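Local coordinates for protein (S)-imine reductase (Streptomyces sp. GF3546, PDB 4OQY) that probably reduces imines to chiral amines with NADPH as hydride donor, with the S selectivity that gives the enzyme its name, at residues V244-T247 against H248-A251; S182-Q185 against T186-L189. All coordinates share one frame; numbering follows the deposited sequence.

Overall arrangement
Along the chain, helix 163-192 comes first and carries contact 2 (182-185 with 186-189) near its C-terminal end; helix 234-251 follows and carries contact 1 (244-247 with 248-251) in its last two turns. Neither contact closes a loop: each is a stretch of continuous helix, and they stand in series, neither nested nor crossed. Their centres are about 12 Å apart, and direct packing joins them, with A251 CB 3.5 Å from L189 CD1 and H248 CE1 3.7 Å from L189 CB. The two helices are thus tied together within the helical C-terminal part of this Rossmann-fold reductase. Both contacts also touch the second subunit.

Contact 1: residues V244-T247 against H248-A251; sequences VLHT and HQDA
The imidazole of H246 meets the Q249 amide at its edge: OE1 of Q249 lies in the ring plane, 2.9 Å from CD2 of H246, and ring and amide planes are 24° apart. The edge of the H248 ring faces V244, with H248 CD2 3.1 Å from V244 O and 3.8 Å from V244 CG1. CG of H248 is anti to its own carbonyl carbon (chi1 -65°), which swings the ring back alongside the valine. At the other end of the Q249 amide, NE2 lies 3.8 Å from CG of L245. These pairs sit on the last turns of helix 234-251, in the C-terminal helical region, where the i to i+4 bonds remain nearly straight from H248 N to V244 O (3.2 Å) through D250 N to H246 O (2.8 Å). The last of the four, A251 N to T247 O, bends to 136°. NE2 of H248 is hydrogen-bonded to T174 OG1 of the second subunit, while the ring also packs on Q185 and L189 of helix 163-192. Replacing H248 with an alanine would probably leave that T174 hydroxyl without its imidazole partner and open a gap beside V244 CG1 and L189.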
loop_
_atom_site.group_PDB
_atom_site.type_symbol
_atom_site.label_atom_id
_atom_site.label_comp_id
_atom_site.label_asym_id
_atom_site.label_seq_id
_atom_site.Cartn_x
_atom_site.Cartn_y
_atom_site.Cartn_z
ATOM N N VAL B 244 13.688 3.408 -7.520
ATOM C CA VAL B 244 12.754 4.163 -6.681
ATOM C C VAL B 244 13.517 5.093 -5.710
ATOM O O VAL B 244 13.259 6.282 -5.630
ATOM C CB VAL B 244 11.792 3.221 -5.907
ATOM C CG1 VAL B 244 11.028 3.985 -4.830
ATOM C CG2 VAL B 244 10.794 2.546 -6.860
ATOM N N LEU B 245 14.474 4.537 -4.981
ATOM C CA LEU B 245 15.252 5.351 -4.044
ATOM C C LEU B 245 15.921 6.557 -4.749
ATOM O O LEU B 245 15.805 7.690 -4.288
ATOM C CB LEU B 245 16.290 4.475 -3.296
ATOM C CG LEU B 245 17.170 5.265 -2.319
ATOM C CD1 LEU B 245 16.308 5.958 -1.271
ATOM C CD2 LEU B 245 18.231 4.389 -1.665
ATOM N N HIS B 246 16.590 6.311 -5.867
ATOM C CA HIS B 246 17.317 7.356 -6.534
ATOM C C HIS B 246 16.373 8.388 -7.105
ATOM O O HIS B 246 16.693 9.545 -7.123
ATOM C CB HIS B 246 18.210 6.770 -7.613
ATOM C CG HIS B 246 19.357 5.972 -7.072
ATOM N ND1 HIS B 246 19.967 4.974 -7.792
ATOM C CD2 HIS B 246 19.973 5.989 -5.868
ATOM C CE1 HIS B 246 20.935 4.432 -7.075
ATOM N NE2 HIS B 246 20.962 5.035 -5.900
ATOM N N THR B 247 15.212 7.963 -7.567
ATOM C CA THR B 247 14.204 8.909 -8.060
ATOM C C THR B 247 13.811 9.926 -6.994
ATOM O O THR B 247 13.785 11.126 -7.257
ATOM C CB THR B 247 12.972 8.136 -8.543
ATOM O OG1 THR B 247 13.370 7.272 -9.610
ATOM C CG2 THR B 247 11.887 9.083 -9.018
ATOM N N HIS B 248 13.519 9.446 -5.788
ATOM C CA HIS B 248 13.191 10.350 -4.687
ATOM C C HIS B 248 14.372 11.209 -4.227
ATOM O O HIS B 248 14.195 12.390 -3.931
ATOM C CB HIS B 248 12.579 9.599 -3.510
ATOM C CG HIS B 248 11.257 8.984 -3.839
ATOM N ND1 HIS B 248 10.085 9.709 -3.871
ATOM C CD2 HIS B 248 10.932 7.733 -4.233
ATOM C CE1 HIS B 248 9.092 8.919 -4.234
ATOM N NE2 HIS B 248 9.579 7.715 -4.455
ATOM N N GLN B 249 15.569 10.632 -4.186
ATOM C CA GLN B 249 16.792 11.401 -3.876
ATOM C C GLN B 249 16.991 12.520 -4.888
ATOM O O GLN B 249 17.112 13.676 -4.523
ATOM C CB GLN B 249 18.018 10.493 -3.890
ATOM C CG GLN B 249 18.019 9.469 -2.777
ATOM C CD GLN B 249 19.212 8.518 -2.843
ATOM O OE1 GLN B 249 19.693 8.173 -3.929
ATOM N NE2 GLN B 249 19.660 8.058 -1.688
ATOM N N ASP B 250 16.959 12.169 -6.175
ATOM C CA ASP B 250 17.099 13.152 -7.262
ATOM C C ASP B 250 16.048 14.274 -7.184
ATOM O O ASP B 250 16.332 15.424 -7.514
ATOM C CB ASP B 250 16.956 12.476 -8.633
ATOM C CG ASP B 250 18.104 11.545 -8.971
ATOM O OD1 ASP B 250 19.173 11.587 -8.306
ATOM O OD2 ASP B 250 17.920 10.752 -9.920
ATOM N N ALA B 251 14.842 13.945 -6.736
ATOM C CA ALA B 251 13.759 14.923 -6.710
ATOM C C ALA B 251 13.855 15.888 -5.526
ATOM O O ALA B 251 13.168 16.901 -5.507
ATOM C CB ALA B 251 12.417 14.220 -6.703
#

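Contact 2: residues S182-Q185 against T186-L189; sequences SYYQ and TLAL
A188 N to Y184 O and L189 N to Q185 O, both 2.9 Å, are the shortest hydrogen bonds here, the second with an N-H...O angle of 168° and the first nearly as straight. They are i to i+4 bonds of an alpha-helix, the long helix 163-192 of the C-terminal helical region of this reductase. Two residues earlier the bond is less straight: T186 N to S182 O spans 3.1 Å at 149°, its donor clearly tilted from the carbonyl plane. The same carbonyl receives a weak second bond from the threonine hydroxyl, T186 OG1 to S182 O at 3.4 Å. OG1 reaches back over the preceding turn because it stands anti to its own carbonyl carbon and beside the backbone N (chi1 -81°). S182 OG bonds back to T179 O of the same helix, while the bent Q185 chain carries NE2 across to S254 O; the Q185 side chain also packs on L257 and P258 of helix 256-270.

Beyond these polar contacts, L187 packs against the two tyrosines. Its CG lies 3.6 Å from Y183 O, and its CD1 comes to the ring edge of Y184, near the ring plane. The Y183 ring and L187 both pack on L201 of helix 197-207, whereas Y184 touches F278 and T186 touches A171, both of the second subunit, consistent with a helix wedged between its own fold and the dimer partner. Y183 and L187 are angled across one another, with Y183 CE2 4.0 Å from L187 CD1.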
loop_
_atom_site.group_PDB
_atom_site.type_symbol
_atom_site.label_atom_id
_atom_site.label_comp_id
_atom_site.label_asym_id
_atom_site.label_seq_id
_atom_site.Cartn_x
_atom_site.Cartn_y
_atom_site.Cartn_z
ATOM N N SER B 182 3.040 5.942 1.420
ATOM C CA SER B 182 3.615 5.753 0.088
ATOM C C SER B 182 2.822 6.567 -0.946
ATOM O O SER B 182 3.369 7.085 -1.912
ATOM C CB SER B 182 3.653 4.280 -0.286
ATOM O OG SER B 182 2.389 3.776 -0.653
ATOM N N TYR B 183 1.536 6.696 -0.674
ATOM C CA TYR B 183 0.620 7.486 -1.492
ATOM C C TYR B 183 1.013 8.953 -1.409
ATOM O O TYR B 183 1.309 9.587 -2.412
ATOM C CB TYR B 183 -0.767 7.241 -0.950
ATOM C CG TYR B 183 -1.875 8.020 -1.549
ATOM C CD1 TYR B 183 -2.443 7.588 -2.719
ATOM C CD2 TYR B 183 -2.408 9.147 -0.919
ATOM C CE1 TYR B 183 -3.509 8.251 -3.281
ATOM C CE2 TYR B 183 -3.486 9.832 -1.487
ATOM C CZ TYR B 183 -4.012 9.370 -2.672
ATOM O OH TYR B 183 -5.078 10.003 -3.295
ATOM N N TYR B 184 1.144 9.466 -0.194
ATOM C CA TYR B 184 1.653 10.830 -0.018
ATOM C C TYR B 184 3.055 11.086 -0.598
ATOM O O TYR B 184 3.322 12.172 -1.116
ATOM C CB TYR B 184 1.629 11.225 1.463
ATOM C CG TYR B 184 0.234 11.312 2.036
ATOM C CD1 TYR B 184 -0.855 11.723 1.256
ATOM C CD2 TYR B 184 0.008 11.017 3.357
ATOM C CE1 TYR B 184 -2.137 11.785 1.790
ATOM C CE2 TYR B 184 -1.250 11.092 3.896
ATOM C CZ TYR B 184 -2.316 11.470 3.108
ATOM O OH TYR B 184 -3.544 11.556 3.698
ATOM N N GLN B 185 3.927 10.082 -0.513
ATOM C CA GLN B 185 5.288 10.159 -1.022
ATOM C C GLN B 185 5.252 10.408 -2.520
ATOM O O GLN B 185 6.006 11.204 -3.042
ATOM C CB GLN B 185 6.051 8.853 -0.677
ATOM C CG GLN B 185 7.516 8.811 -1.087
ATOM C CD GLN B 185 8.441 9.590 -0.156
ATOM O OE1 GLN B 185 8.276 9.583 1.055
ATOM N NE2 GLN B 185 9.409 10.269 -0.739
ATOM N N THR B 186 4.342 9.727 -3.201
ATOM C CA THR B 186 4.188 9.870 -4.612
ATOM C C THR B 186 3.700 11.275 -4.988
ATOM O O THR B 186 4.104 11.836 -6.012
ATOM C CB THR B 186 3.162 8.801 -5.067
ATOM O OG1 THR B 186 3.823 7.530 -5.206
ATOM C CG2 THR B 186 2.511 9.173 -6.304
ATOM N N LEU B 187 2.824 11.837 -4.165
ATOM C CA LEU B 187 2.284 13.157 -4.460
ATOM C C LEU B 187 3.390 14.202 -4.255
ATOM O O LEU B 187 3.515 15.145 -5.029
ATOM C CB LEU B 187 1.049 13.442 -3.603
ATOM C CG LEU B 187 -0.187 12.546 -3.834
ATOM C CD1 LEU B 187 -1.307 12.945 -2.878
ATOM C CD2 LEU B 187 -0.694 12.583 -5.273
ATOM N N ALA B 188 4.226 13.988 -3.243
ATOM C CA ALA B 188 5.403 14.815 -3.033
ATOM C C ALA B 188 6.346 14.731 -4.230
ATOM O O ALA B 188 6.765 15.752 -4.758
ATOM C CB ALA B 188 6.131 14.392 -1.759
ATOM N N LEU B 189 6.667 13.507 -4.648
ATOM C CA LEU B 189 7.519 13.280 -5.817
ATOM C C LEU B 189 6.932 13.964 -7.056
ATOM O O LEU B 189 7.643 14.610 -7.813
ATOM C CB LEU B 189 7.722 11.776 -6.073
ATOM C CG LEU B 189 8.479 11.399 -7.356
ATOM C CD1 LEU B 189 9.950 11.772 -7.230
ATOM C CD2 LEU B 189 8.315 9.923 -7.700
#